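PDB 4ZK3: serpin B3 from Homo sapiens, which acts as a serpin-family protease inhibitor, probably trapping target proteases while its cleaved reactive loop inserts as an extra strand into its central beta-sheet. Local coordinates for residues A[153-158]-A[342-347]; A[145-150]-A[175-180]; A[193-198]-A[211-216]; A[279-284]-A[362-367]. One frame throughout, in Å; residues are numbered along the deposited sequence.

From the N terminus, the first loop to close is that of contact 2, where helix 140-153 packs on strand 174-185 across a short linker. Before it closes, residues 153-158 have opened contact 1, so the two cross; contact 1 closes only at strand 340-351, next to strand 174-185 in the same sheet. Contact 3, a hairpin of strands 196-201 and 206-224, falls wholly within that long span. Contact 4 opens inside it at 279-284 but closes beyond it at 362-367, and therefore crosses contact 1. Contacts 1 and 2 tie a helix and its following loop to the central sheet; contacts 3 and 4 meet through neighbouring strands 206-224 and 276-294 at another end of the molecule.

Contact 1 of 4, residues A[153-158]-A[342-347]; sequences SQTNEK and EAAAAT
T155 rests on A344, its CB 4.0 Å from the A344 CB. Its CG2 lies alongside the same methyl, while OG1 sits between the backbone N and the carbonyl carbon (chi1 56°) and turns back to the end of the preceding helix, where the carbonyls of V151 and E152 must share its one proton. Threonine suits the place because one branch packs while the hydroxyl binds the helix. T155 also begins a type I' turn, closed by a bond of 2.9 Å from K158 N to T155 O. N156 has the positive phi of such a turn, which asparagine tolerates well, and lays its CB beside the E342 carboxylate. E157, also with positive phi, points its CB away from the strand. K158 comes back across: its CB approaches the A344 CB at 4.1 Å, and a bend at chi2 (-46°) carries CE to within 3.2 Å of E342 OE2. K158 NZ and E342 OE1, 3.9 Å apart, make only a long salt bridge. The glutamate is extended and crosses the lysine at about a right angle; Y181 hydrogen-bonds its OE2. Small A344 lets the turn sit close. Strand 340-351, whose run of alanines matches the hinge of a serpin reactive loop, is inserted between strands 174-185 and 325-336, bonded to F182 and I180 on one and E335 and F333 on the other, with helix 140-153 reaching A346 through V151.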
loop_
_atom_site.group_PDB
_atom_site.type_symbol
_atom_site.label_atom_id
_atom_site.label_comp_id
_atom_site.label_asym_id
_atom_site.label_seq_id
_atom_site.Cartn_x
_atom_site.Cartn_y
_atom_site.Cartn_z
ATOM N N SER A 153 11.566 0.858 -12.927
ATOM C CA SER A 153 10.995 0.520 -14.203
ATOM C C SER A 153 9.555 0.083 -14.097
ATOM O O SER A 153 8.839 0.186 -15.074
ATOM C CB SER A 153 11.860 -0.557 -14.956
ATOM O OG SER A 153 11.398 -1.901 -14.746
ATOM N N GLN A 154 9.095 -0.352 -12.915
ATOM C CA GLN A 154 7.710 -0.732 -12.780
ATOM C C GLN A 154 6.845 0.360 -12.092
ATOM O O GLN A 154 5.726 0.067 -11.758
ATOM C CB GLN A 154 7.590 -2.044 -11.944
ATOM C CG GLN A 154 8.483 -3.176 -12.389
ATOM C CD GLN A 154 8.120 -3.625 -13.786
ATOM O OE1 GLN A 154 6.967 -3.973 -14.058
ATOM N NE2 GLN A 154 9.065 -3.538 -14.686
ATOM N N THR A 155 7.434 1.477 -11.740
ATOM C CA THR A 155 6.809 2.566 -10.979
ATOM C C THR A 155 6.913 3.942 -11.639
ATOM O O THR A 155 6.752 4.984 -10.969
ATOM C CB THR A 155 7.409 2.642 -9.577
ATOM O OG1 THR A 155 8.820 2.798 -9.664
ATOM C CG2 THR A 155 7.103 1.339 -8.788
ATOM N N ASN A 156 7.079 3.972 -12.971
ATOM C CA ASN A 156 7.293 5.218 -13.700
ATOM C C ASN A 156 8.427 6.052 -13.009
ATOM O O ASN A 156 8.378 7.275 -12.859
ATOM C CB ASN A 156 5.962 5.998 -13.822
ATOM C CG ASN A 156 6.094 7.244 -14.735
ATOM O OD1 ASN A 156 5.441 8.306 -14.541
ATOM N ND2 ASN A 156 6.947 7.126 -15.716
ATOM N N GLU A 157 9.462 5.352 -12.595
ATOM C CA GLU A 157 10.539 5.903 -11.785
ATOM C C GLU A 157 10.225 6.616 -10.509
ATOM O O GLU A 157 11.119 7.340 -10.023
ATOM C CB GLU A 157 11.462 6.815 -12.631
ATOM C CG GLU A 157 12.273 6.049 -13.637
ATOM C CD GLU A 157 11.750 6.222 -15.041
ATOM O OE1 GLU A 157 12.493 6.860 -15.848
ATOM O OE2 GLU A 157 10.611 5.772 -15.325
ATOM N N LYS A 158 9.020 6.416 -9.936
ATOM C CA LYS A 158 8.660 7.105 -8.674
ATOM C C LYS A 158 9.228 6.485 -7.419
ATOM O O LYS A 158 9.279 7.147 -6.375
ATOM C CB LYS A 158 7.118 7.132 -8.479
ATOM C CG LYS A 158 6.373 7.948 -9.529
ATOM C CD LYS A 158 7.001 9.317 -9.804
ATOM C CE LYS A 158 6.348 9.963 -11.000
ATOM N NZ LYS A 158 7.006 11.232 -11.290
ATOM N N GLU A 342 -1.327 9.931 -9.111
ATOM C CA GLU A 342 -0.354 8.949 -9.485
ATOM C C GLU A 342 0.146 8.386 -8.213
ATOM O O GLU A 342 0.529 9.158 -7.295
ATOM C CB GLU A 342 0.821 9.614 -10.243
ATOM C CG GLU A 342 1.931 8.658 -10.675
ATOM C CD GLU A 342 3.027 9.376 -11.513
ATOM O OE1 GLU A 342 3.180 10.629 -11.395
ATOM O OE2 GLU A 342 3.757 8.667 -12.251
ATOM N N ALA A 343 0.125 7.048 -8.110
ATOM C CA ALA A 343 0.530 6.418 -6.893
ATOM C C ALA A 343 1.360 5.187 -7.196
ATOM O O ALA A 343 0.995 4.458 -8.142
ATOM C CB ALA A 343 -0.679 6.053 -6.037
ATOM N N ALA A 344 2.389 4.952 -6.372
ATOM C CA ALA A 344 3.303 3.829 -6.545
ATOM C C ALA A 344 3.829 3.327 -5.283
ATOM O O ALA A 344 3.979 4.072 -4.335
ATOM C CB ALA A 344 4.480 4.222 -7.442
ATOM N N ALA A 345 4.176 2.038 -5.233
ATOM C CA ALA A 345 4.827 1.494 -4.018
ATOM C C ALA A 345 5.550 0.254 -4.363
ATOM O O ALA A 345 5.324 -0.353 -5.448
ATOM C CB ALA A 345 3.824 1.248 -2.906
ATOM N N ALA A 346 6.442 -0.139 -3.472
ATOM C CA ALA A 346 7.070 -1.392 -3.667
ATOM C C ALA A 346 7.515 -1.955 -2.339
ATOM O O ALA A 346 7.778 -1.197 -1.395
ATOM C CB ALA A 346 8.239 -1.281 -4.657
ATOM N N THR A 347 7.606 -3.284 -2.277
ATOM C CA THR A 347 8.048 -4.010 -1.110
ATOM C C THR A 347 9.122 -5.005 -1.490
ATOM O O THR A 347 8.981 -5.740 -2.460
ATOM C CB THR A 347 6.840 -4.768 -0.494
ATOM O OG1 THR A 347 5.726 -3.868 -0.296
ATOM C CG2 THR A 347 7.227 -5.455 0.773
#

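Contact 2 of 4, residues A[145-150]-A[175-180]; sequences KKINSW and VLVNAI
I147 and W150, one helical turn apart, straddle V177 and fill the hollows to its two sides. The isoleucine branches do separate jobs. CG2, anti to the backbone N, meets V177 CG2 at 3.9 Å, whereas the longer arm drops its CD1 to 4.1 Å from V175 CG2, so that the side chain plugs the dip between the two valines. A beta-branched residue is apt here, for it offers two hydrocarbon tips from one position. V177 is the ridge of the strand, and its methyls splay to opposite neighbours: CG2 to I147, CG1 to the indole. W150 swings its ring out with CG anti to the backbone N (chi1 -177°), and the six-membered side arrives edge-on, CZ3 lying 3.8 Å from V177 CG1 with the methyl near the ring plane. Beyond it the strand surface dips at A179, whose short side chain leaves room for the same corner of the ring, CZ3 to A179 CB being 4.4 Å. The helix and strand segments run nearly along each other, their axes 23° apart and 10.4 Å at closest, a spacing that these apolar side chains span without any hydrogen bond. Strand 99-110 continues the surface, F108 touching I147 and A104 touching W150, while K106 makes a cation-pi contact with the indole. L176 and I180 face helix 31-42 on the other side of the sheet.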
loop_
_atom_site.group_PDB
_atom_site.type_symbol
_atom_site.label_atom_id
_atom_site.label_comp_id
_atom_site.label_asym_id
_atom_site.label_seq_id
_atom_site.Cartn_x
_atom_site.Cartn_y
_atom_site.Cartn_z
ATOM N N LYS A 145 21.594 -2.537 -6.916
ATOM C CA LYS A 145 21.231 -1.493 -7.864
ATOM C C LYS A 145 20.435 -2.006 -9.005
ATOM O O LYS A 145 19.552 -1.338 -9.499
ATOM C CB LYS A 145 22.463 -0.727 -8.376
ATOM C CG LYS A 145 23.172 -0.001 -7.250
ATOM C CD LYS A 145 24.325 0.812 -7.778
ATOM C CE LYS A 145 25.131 1.382 -6.636
ATOM N NZ LYS A 145 25.735 2.687 -7.021
ATOM N N LYS A 146 20.724 -3.195 -9.466
ATOM C CA LYS A 146 19.857 -3.797 -10.490
ATOM C C LYS A 146 18.396 -4.007 -10.012
ATOM O O LYS A 146 17.473 -3.796 -10.777
ATOM C CB LYS A 146 20.415 -5.143 -10.903
ATOM C CG LYS A 146 19.733 -5.799 -12.082
ATOM C CD LYS A 146 20.582 -6.946 -12.657
ATOM C CE LYS A 146 22.060 -6.865 -12.201
ATOM N NZ LYS A 146 22.963 -7.798 -12.928
ATOM N N ILE A 147 18.203 -4.394 -8.755
ATOM C CA ILE A 147 16.808 -4.650 -8.251
ATOM C C ILE A 147 16.073 -3.285 -8.169
ATOM O O ILE A 147 14.947 -3.149 -8.658
ATOM C CB ILE A 147 16.866 -5.331 -6.890
ATOM C CG1 ILE A 147 17.407 -6.777 -7.080
ATOM C CG2 ILE A 147 15.512 -5.392 -6.191
ATOM C CD1 ILE A 147 17.966 -7.377 -5.795
ATOM N N ASN A 148 16.744 -2.317 -7.552
ATOM C CA ASN A 148 16.258 -0.945 -7.431
ATOM C C ASN A 148 15.863 -0.377 -8.817
ATOM O O ASN A 148 14.832 0.285 -8.931
ATOM C CB ASN A 148 17.247 -0.060 -6.645
ATOM C CG ASN A 148 17.281 -0.346 -5.152
ATOM O OD1 ASN A 148 16.420 -0.988 -4.573
ATOM N ND2 ASN A 148 18.312 0.126 -4.516
ATOM N N SER A 149 16.593 -0.697 -9.908
ATOM C CA SER A 149 16.205 -0.205 -11.238
ATOM C C SER A 149 15.034 -0.907 -11.800
ATOM O O SER A 149 14.205 -0.288 -12.484
ATOM C CB SER A 149 17.369 -0.261 -12.295
ATOM O OG SER A 149 18.423 0.543 -11.816
ATOM N N TRP A 150 14.955 -2.217 -11.628
ATOM C CA TRP A 150 13.739 -2.892 -12.007
ATOM C C TRP A 150 12.498 -2.243 -11.357
ATOM O O TRP A 150 11.451 -2.001 -12.017
ATOM C CB TRP A 150 13.791 -4.367 -11.626
ATOM C CG TRP A 150 12.605 -5.069 -12.056
ATOM C CD1 TRP A 150 12.333 -5.505 -13.296
ATOM C CD2 TRP A 150 11.469 -5.431 -11.237
ATOM N NE1 TRP A 150 11.086 -6.118 -13.317
ATOM C CE2 TRP A 150 10.548 -6.087 -12.066
ATOM C CE3 TRP A 150 11.149 -5.251 -9.881
ATOM C CZ2 TRP A 150 9.353 -6.599 -11.590
ATOM C CZ3 TRP A 150 9.942 -5.722 -9.418
ATOM C CH2 TRP A 150 9.070 -6.408 -10.257
ATOM N N VAL A 175 15.865 -12.084 -2.896
ATOM C CA VAL A 175 15.054 -10.871 -2.682
ATOM C C VAL A 175 13.730 -11.041 -3.478
ATOM O O VAL A 175 13.711 -11.231 -4.701
ATOM C CB VAL A 175 15.759 -9.606 -3.143
ATOM C CG1 VAL A 175 14.874 -8.359 -2.980
ATOM C CG2 VAL A 175 17.102 -9.435 -2.402
ATOM N N LEU A 176 12.624 -11.034 -2.761
ATOM C CA LEU A 176 11.338 -11.086 -3.378
ATOM C C LEU A 176 10.845 -9.658 -3.424
ATOM O O LEU A 176 10.944 -8.932 -2.434
ATOM C CB LEU A 176 10.418 -11.937 -2.548
ATOM C CG LEU A 176 10.715 -13.434 -2.571
ATOM C CD1 LEU A 176 10.048 -14.156 -1.424
ATOM C CD2 LEU A 176 10.175 -14.005 -3.835
ATOM N N VAL A 177 10.277 -9.254 -4.553
ATOM C CA VAL A 177 9.863 -7.891 -4.720
ATOM C C VAL A 177 8.477 -7.793 -5.307
ATOM O O VAL A 177 8.169 -8.537 -6.182
ATOM C CB VAL A 177 10.896 -7.120 -5.574
ATOM C CG1 VAL A 177 10.488 -5.673 -5.665
ATOM C CG2 VAL A 177 12.258 -7.203 -4.917
ATOM N N ASN A 178 7.640 -6.936 -4.741
ATOM C CA ASN A 178 6.400 -6.510 -5.331
ATOM C C ASN A 178 6.441 -5.027 -5.688
ATOM O O ASN A 178 6.885 -4.205 -4.891
ATOM C CB ASN A 178 5.208 -6.664 -4.349
ATOM C CG ASN A 178 3.931 -6.152 -4.934
ATOM O OD1 ASN A 178 3.252 -6.884 -5.689
ATOM N ND2 ASN A 178 3.632 -4.922 -4.700
ATOM N N ALA A 179 6.004 -4.669 -6.898
ATOM C CA ALA A 179 5.788 -3.266 -7.270
ATOM C C ALA A 179 4.379 -3.053 -7.789
ATOM O O ALA A 179 3.856 -3.863 -8.571
ATOM C CB ALA A 179 6.779 -2.816 -8.345
ATOM N N ILE A 180 3.789 -1.945 -7.377
ATOM C CA ILE A 180 2.431 -1.550 -7.760
ATOM C C ILE A 180 2.436 -0.085 -8.210
ATOM O O ILE A 180 3.179 0.766 -7.639
ATOM C CB ILE A 180 1.434 -1.756 -6.590
ATOM C CG1 ILE A 180 0.016 -1.420 -7.009
ATOM C CG2 ILE A 180 1.794 -0.864 -5.369
ATOM C CD1 ILE A 180 -1.069 -1.754 -5.962
#

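Contact 3 of 4, residues A[193-198]-A[211-216]; sequences EDTKEE and QMMRQY
K196 and M212 form a hydrogen-bonded antiparallel pair: K196 N donates to M212 O at 3.1 Å and M212 N returns a straighter bond to K196 O at 2.8 Å (167°). E197 and Q211 follow as a non-hydrogen-bonded pair, and T195 CA gives a CH...O contact to M212 O. Packing is made by long, flexible chains. The flat end of E198 lies across M212, its CD 3.6 Å from M212 CB, and K196 CD leans on R214 NH2 at 3.2 Å. The arginine bends at chi3 (-73°), which lays its guanidinium so that D194 O sits over one face; R214 CZ is 3.0 Å from that oxygen, an approach to the face and not a hydrogen bond. Charges come near without meeting: E198 OE2 stays 4.2 Å from R214 NE, although the two planes are almost parallel. Water supplies what direct pairs do not. One molecule donates to D194 OD1 and accepts from R214 NH2 (2.8 Å), and another joins T195 OG1, itself bonded to E338, to R214 N. The chemistry therefore implies a peptide-held hairpin in which the acidic D194 and E198 probably each stabilise the R214 charge loosely, D194 through water and E198 by proximity.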
loop_
_atom_site.group_PDB
_atom_site.type_symbol
_atom_site.label_atom_id
_atom_site.label_comp_id
_atom_site.label_asym_id
_atom_site.label_seq_id
_atom_site.Cartn_x
_atom_site.Cartn_y
_atom_site.Cartn_z
ATOM N N GLU A 193 -7.220 27.097 -13.108
ATOM C CA GLU A 193 -7.563 28.499 -12.880
ATOM C C GLU A 193 -8.190 28.726 -11.517
ATOM O O GLU A 193 -8.059 29.819 -10.976
ATOM C CB GLU A 193 -8.441 29.056 -14.001
ATOM C CG GLU A 193 -7.608 29.711 -15.139
ATOM C CD GLU A 193 -8.109 29.378 -16.541
ATOM O OE1 GLU A 193 -9.250 28.846 -16.670
ATOM O OE2 GLU A 193 -7.357 29.642 -17.519
ATOM N N ASP A 194 -8.826 27.697 -10.956
ATOM C CA ASP A 194 -9.462 27.795 -9.638
ATOM C C ASP A 194 -8.581 27.453 -8.477
ATOM O O ASP A 194 -8.971 27.651 -7.294
ATOM C CB ASP A 194 -10.712 26.919 -9.579
ATOM C CG ASP A 194 -11.793 27.368 -10.538
ATOM O OD1 ASP A 194 -11.934 28.595 -10.682
ATOM O OD2 ASP A 194 -12.496 26.505 -11.124
ATOM N N THR A 195 -7.376 26.977 -8.757
ATOM C CA THR A 195 -6.479 26.664 -7.685
ATOM C C THR A 195 -5.909 27.983 -7.066
ATOM O O THR A 195 -5.536 28.852 -7.803
ATOM C CB THR A 195 -5.367 25.720 -8.218
ATOM O OG1 THR A 195 -5.971 24.477 -8.652
ATOM C CG2 THR A 195 -4.322 25.460 -7.176
ATOM N N LYS A 196 -5.814 28.091 -5.722
ATOM C CA LYS A 196 -5.393 29.314 -5.029
ATOM C C LYS A 196 -4.489 28.965 -3.870
ATOM O O LYS A 196 -4.670 27.911 -3.281
ATOM C CB LYS A 196 -6.606 29.978 -4.399
ATOM C CG LYS A 196 -7.347 31.015 -5.238
ATOM C CD LYS A 196 -8.682 31.416 -4.577
ATOM C CE LYS A 196 -8.609 31.766 -3.091
ATOM N NZ LYS A 196 -8.013 33.116 -2.861
ATOM N N GLU A 197 -3.542 29.841 -3.498
ATOM C CA GLU A 197 -2.756 29.626 -2.275
ATOM C C GLU A 197 -3.657 29.803 -1.065
ATOM O O GLU A 197 -4.383 30.768 -1.005
ATOM C CB GLU A 197 -1.610 30.615 -2.174
ATOM C CG GLU A 197 -0.606 30.235 -1.118
ATOM C CD GLU A 197 0.354 31.367 -0.783
ATOM O OE1 GLU A 197 -0.017 32.564 -0.879
ATOM O OE2 GLU A 197 1.504 31.063 -0.406
ATOM N N GLU A 198 -3.629 28.877 -0.108
ATOM C CA GLU A 198 -4.389 29.047 1.129
ATOM C C GLU A 198 -3.573 28.490 2.216
ATOM O O GLU A 198 -2.497 27.911 1.997
ATOM C CB GLU A 198 -5.724 28.288 1.150
ATOM C CG GLU A 198 -6.592 28.553 -0.044
ATOM C CD GLU A 198 -7.955 27.912 0.095
ATOM O OE1 GLU A 198 -8.177 27.110 1.048
ATOM O OE2 GLU A 198 -8.816 28.234 -0.739
ATOM N N GLN A 211 -1.197 24.883 -2.159
ATOM C CA GLN A 211 -2.007 25.189 -3.324
ATOM C C GLN A 211 -3.314 24.401 -3.204
ATOM O O GLN A 211 -3.323 23.147 -3.197
ATOM C CB GLN A 211 -1.246 24.860 -4.600
ATOM C CG GLN A 211 0.020 25.693 -4.810
ATOM C CD GLN A 211 -0.317 27.163 -5.057
ATOM O OE1 GLN A 211 -0.033 28.021 -4.215
ATOM N NE2 GLN A 211 -0.996 27.435 -6.151
ATOM N N MET A 212 -4.423 25.114 -3.079
ATOM C CA MET A 212 -5.728 24.472 -2.869
ATOM C C MET A 212 -6.553 24.390 -4.118
ATOM O O MET A 212 -6.920 25.403 -4.682
ATOM C CB MET A 212 -6.550 25.198 -1.773
ATOM C CG MET A 212 -7.840 24.431 -1.384
ATOM S SD MET A 212 -7.415 22.902 -0.489
ATOM C CE MET A 212 -6.895 23.529 1.084
ATOM N N MET A 213 -6.902 23.170 -4.540
ATOM C CA MET A 213 -7.731 23.012 -5.722
ATOM C C MET A 213 -9.185 23.066 -5.275
ATOM O O MET A 213 -9.516 22.697 -4.143
ATOM C CB MET A 213 -7.463 21.691 -6.454
ATOM C CG MET A 213 -5.999 21.315 -6.617
ATOM S SD MET A 213 -5.809 19.732 -7.470
ATOM C CE MET A 213 -6.652 18.563 -6.386
ATOM N N ARG A 214 -10.054 23.499 -6.150
ATOM C CA ARG A 214 -11.435 23.806 -5.760
ATOM C C ARG A 214 -12.347 23.470 -6.914
ATOM O O ARG A 214 -11.999 23.722 -8.053
ATOM C CB ARG A 214 -11.589 25.270 -5.401
ATOM C CG ARG A 214 -10.615 25.711 -4.297
ATOM C CD ARG A 214 -10.791 27.122 -3.708
ATOM N NE ARG A 214 -10.373 28.173 -4.608
ATOM C CZ ARG A 214 -11.150 28.718 -5.540
ATOM N NH1 ARG A 214 -12.385 28.271 -5.727
ATOM N NH2 ARG A 214 -10.692 29.703 -6.311
ATOM N N GLN A 215 -13.474 22.828 -6.601
ATOM C CA GLN A 215 -14.514 22.562 -7.556
ATOM C C GLN A 215 -15.819 22.301 -6.798
ATOM O O GLN A 215 -15.789 21.946 -5.627
ATOM C CB GLN A 215 -14.174 21.371 -8.472
ATOM C CG GLN A 215 -14.262 19.990 -7.813
ATOM C CD GLN A 215 -14.048 18.852 -8.802
ATOM O OE1 GLN A 215 -13.008 18.192 -8.798
ATOM N NE2 GLN A 215 -15.008 18.644 -9.680
ATOM N N TYR A 216 -16.927 22.530 -7.501
ATOM C CA TYR A 216 -18.302 22.422 -6.997
ATOM C C TYR A 216 -18.916 21.408 -7.916
ATOM O O TYR A 216 -18.943 21.613 -9.122
ATOM C CB TYR A 216 -19.077 23.758 -7.118
ATOM C CG TYR A 216 -20.450 23.784 -6.424
ATOM C CD1 TYR A 216 -20.552 24.098 -5.069
ATOM C CD2 TYR A 216 -21.645 23.513 -7.129
ATOM C CE1 TYR A 216 -21.781 24.123 -4.426
ATOM C CE2 TYR A 216 -22.887 23.537 -6.489
ATOM C CZ TYR A 216 -22.947 23.839 -5.136
ATOM O OH TYR A 216 -24.145 23.864 -4.446
HETATM O O HOH W 1 -12.200 23.637 -10.540
HETATM O O HOH W 2 -11.475 31.029 -8.637
HETATM O O HOH W 3 -8.423 23.967 -8.665
#

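Contact 4 of 4, residues A[279-284]-A[362-367]; sequences RVDLHL and EFHCNH
H283 stacks on H364 at the last bridge of a parallel strand pair. From its CB, 3.7 Å from H364 CD2, the side chain rises on the same face as its partner. The ring atom CG stands 3.4 Å from that same CD2. H364 NE2 sits over the middle of the H283 ring, 3.4 Å from CE1 and 3.8 Å from CD2, and ND1 in turn lies over the middle of the H364 ring. The two imidazoles form an offset stack with centroids 3.8 Å apart and planes at 6°. The tip, NE2, also faces H364 NE2, but is modelled too close to D281 for its polar pairing to be trusted. Histidine suits this half-exposed face, being flat for stacking yet polar. E362 CB lies over the rim of the opposite face of H364. The backbones are joined by F363 N to D281 O, H283 N to F363 O and C365 N to H283 O. Among its neighbours, strand 276-294 lies between 206-224 and 361-364, as in serpin sheet C; L282 and F363, on the reverse face, pack against strand 229-235, and F363 also reaches 241-248.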
loop_
_atom_site.group_PDB
_atom_site.type_symbol
_atom_site.label_atom_id
_atom_site.label_comp_id
_atom_site.label_asym_id
_atom_site.label_seq_id
_atom_site.Cartn_x
_atom_site.Cartn_y
_atom_site.Cartn_z
ATOM N N ARG A 279 -24.226 17.751 -3.505
ATOM C CA ARG A 279 -23.357 18.812 -4.073
ATOM C C ARG A 279 -22.401 19.401 -3.032
ATOM O O ARG A 279 -22.841 19.802 -1.962
ATOM C CB ARG A 279 -24.211 19.909 -4.677
ATOM C CG ARG A 279 -25.175 19.377 -5.736
ATOM C CD ARG A 279 -25.980 20.467 -6.430
ATOM N NE ARG A 279 -27.398 20.372 -6.071
ATOM C CZ ARG A 279 -27.977 21.015 -5.056
ATOM N NH1 ARG A 279 -27.278 21.834 -4.269
ATOM N NH2 ARG A 279 -29.277 20.845 -4.827
ATOM N N VAL A 280 -21.095 19.438 -3.343
ATOM C CA VAL A 280 -20.023 19.824 -2.370
ATOM C C VAL A 280 -19.013 20.926 -2.927
ATOM O O VAL A 280 -18.607 20.682 -4.117
ATOM C CB VAL A 280 -19.290 18.478 -2.054
ATOM C CG1 VAL A 280 -18.121 18.662 -1.086
ATOM C CG2 VAL A 280 -20.283 17.412 -1.520
ATOM N N ASP A 281 -18.687 22.087 -2.206
ATOM C CA ASP A 281 -17.436 23.018 -2.474
ATOM C C ASP A 281 -16.424 21.978 -1.938
ATOM O O ASP A 281 -16.223 21.844 -0.716
ATOM C CB ASP A 281 -17.168 24.629 -1.840
ATOM C CG ASP A 281 -16.158 25.676 -2.820
ATOM O OD1 ASP A 281 -16.376 25.693 -4.021
ATOM O OD2 ASP A 281 -15.148 26.510 -2.634
ATOM N N LEU A 282 -15.840 21.194 -2.855
ATOM C CA LEU A 282 -14.671 20.379 -2.496
ATOM C C LEU A 282 -13.431 21.240 -2.658
ATOM O O LEU A 282 -13.180 21.722 -3.723
ATOM C CB LEU A 282 -14.559 19.151 -3.405
ATOM C CG LEU A 282 -13.258 18.325 -3.358
ATOM C CD1 LEU A 282 -12.957 17.860 -1.927
ATOM C CD2 LEU A 282 -13.432 17.206 -4.357
ATOM N N HIS A 283 -12.693 21.432 -1.574
ATOM C CA HIS A 283 -11.360 22.035 -1.610
ATOM C C HIS A 283 -10.399 20.913 -1.228
ATOM O O HIS A 283 -10.452 20.350 -0.089
ATOM C CB HIS A 283 -11.245 23.225 -0.648
ATOM C CG HIS A 283 -12.113 24.420 -1.002
ATOM N ND1 HIS A 283 -12.052 25.600 -0.279
ATOM C CD2 HIS A 283 -13.025 24.636 -1.984
ATOM C CE1 HIS A 283 -12.911 26.472 -0.783
ATOM N NE2 HIS A 283 -13.526 25.917 -1.808
ATOM N N LEU A 284 -9.528 20.569 -2.179
ATOM C CA LEU A 284 -8.513 19.509 -2.011
ATOM C C LEU A 284 -7.156 20.042 -2.425
ATOM O O LEU A 284 -7.034 20.601 -3.495
ATOM C CB LEU A 284 -8.912 18.324 -2.923
ATOM C CG LEU A 284 -8.116 17.014 -2.764
ATOM C CD1 LEU A 284 -8.443 16.313 -1.456
ATOM C CD2 LEU A 284 -8.343 16.069 -3.927
ATOM N N GLU A 362 -19.898 21.507 2.504
ATOM C CA GLU A 362 -18.509 21.855 2.315
ATOM C C GLU A 362 -17.643 20.674 2.724
ATOM O O GLU A 362 -17.931 20.001 3.720
ATOM C CB GLU A 362 -18.155 23.068 3.176
ATOM C CG GLU A 362 -18.963 24.305 2.803
ATOM C CD GLU A 362 -18.306 25.558 3.281
ATOM O OE1 GLU A 362 -17.561 25.464 4.274
ATOM O OE2 GLU A 362 -18.505 26.607 2.648
ATOM N N PHE A 363 -16.577 20.456 1.945
ATOM C CA PHE A 363 -15.545 19.462 2.252
ATOM C C PHE A 363 -14.172 20.102 1.972
ATOM O O PHE A 363 -13.632 20.025 0.863
ATOM C CB PHE A 363 -15.790 18.196 1.393
ATOM C CG PHE A 363 -15.100 16.978 1.903
ATOM C CD1 PHE A 363 -15.722 16.125 2.782
ATOM C CD2 PHE A 363 -13.821 16.659 1.461
ATOM C CE1 PHE A 363 -15.079 15.001 3.242
ATOM C CE2 PHE A 363 -13.161 15.529 1.925
ATOM C CZ PHE A 363 -13.780 14.704 2.833
ATOM N N HIS A 364 -13.619 20.748 2.979
ATOM C CA HIS A 364 -12.440 21.537 2.838
ATOM C C HIS A 364 -11.300 20.914 3.536
ATOM O O HIS A 364 -11.169 21.059 4.706
ATOM C CB HIS A 364 -12.655 22.908 3.466
ATOM C CG HIS A 364 -13.585 23.783 2.688
ATOM N ND1 HIS A 364 -13.906 25.073 3.086
ATOM C CD2 HIS A 364 -14.264 23.562 1.535
ATOM C CE1 HIS A 364 -14.746 25.601 2.216
ATOM N NE2 HIS A 364 -14.987 24.708 1.266
ATOM N N CYS A 365 -10.413 20.273 2.781
ATOM C CA CYS A 365 -9.275 19.579 3.340
ATOM C C CYS A 365 -8.098 20.528 3.632
ATOM O O CYS A 365 -7.086 20.476 2.944
ATOM C CB CYS A 365 -8.867 18.484 2.356
ATOM S SG CYS A 365 -10.198 17.301 2.081
ATOM N N ASN A 366 -8.260 21.390 4.653
ATOM C CA ASN A 366 -7.257 22.336 5.026
ATOM C C ASN A 366 -6.779 22.046 6.415
ATOM O O ASN A 366 -6.262 22.938 7.064
ATOM C CB ASN A 366 -7.732 23.780 4.894
ATOM C CG ASN A 366 -9.026 24.054 5.648
ATOM O OD1 ASN A 366 -9.368 23.383 6.628
ATOM N ND2 ASN A 366 -9.733 25.050 5.205
ATOM N N HIS A 367 -6.933 20.791 6.853
ATOM C CA HIS A 367 -6.340 20.305 8.087
ATOM C C HIS A 367 -6.250 18.799 7.860
ATOM O O HIS A 367 -6.703 18.340 6.808
ATOM C CB HIS A 367 -7.181 20.736 9.318
ATOM C CG HIS A 367 -8.622 20.332 9.252
ATOM N ND1 HIS A 367 -9.534 20.962 8.434
ATOM C CD2 HIS A 367 -9.310 19.366 9.910
ATOM C CE1 HIS A 367 -10.718 20.389 8.576
ATOM N NE2 HIS A 367 -10.617 19.444 9.489
#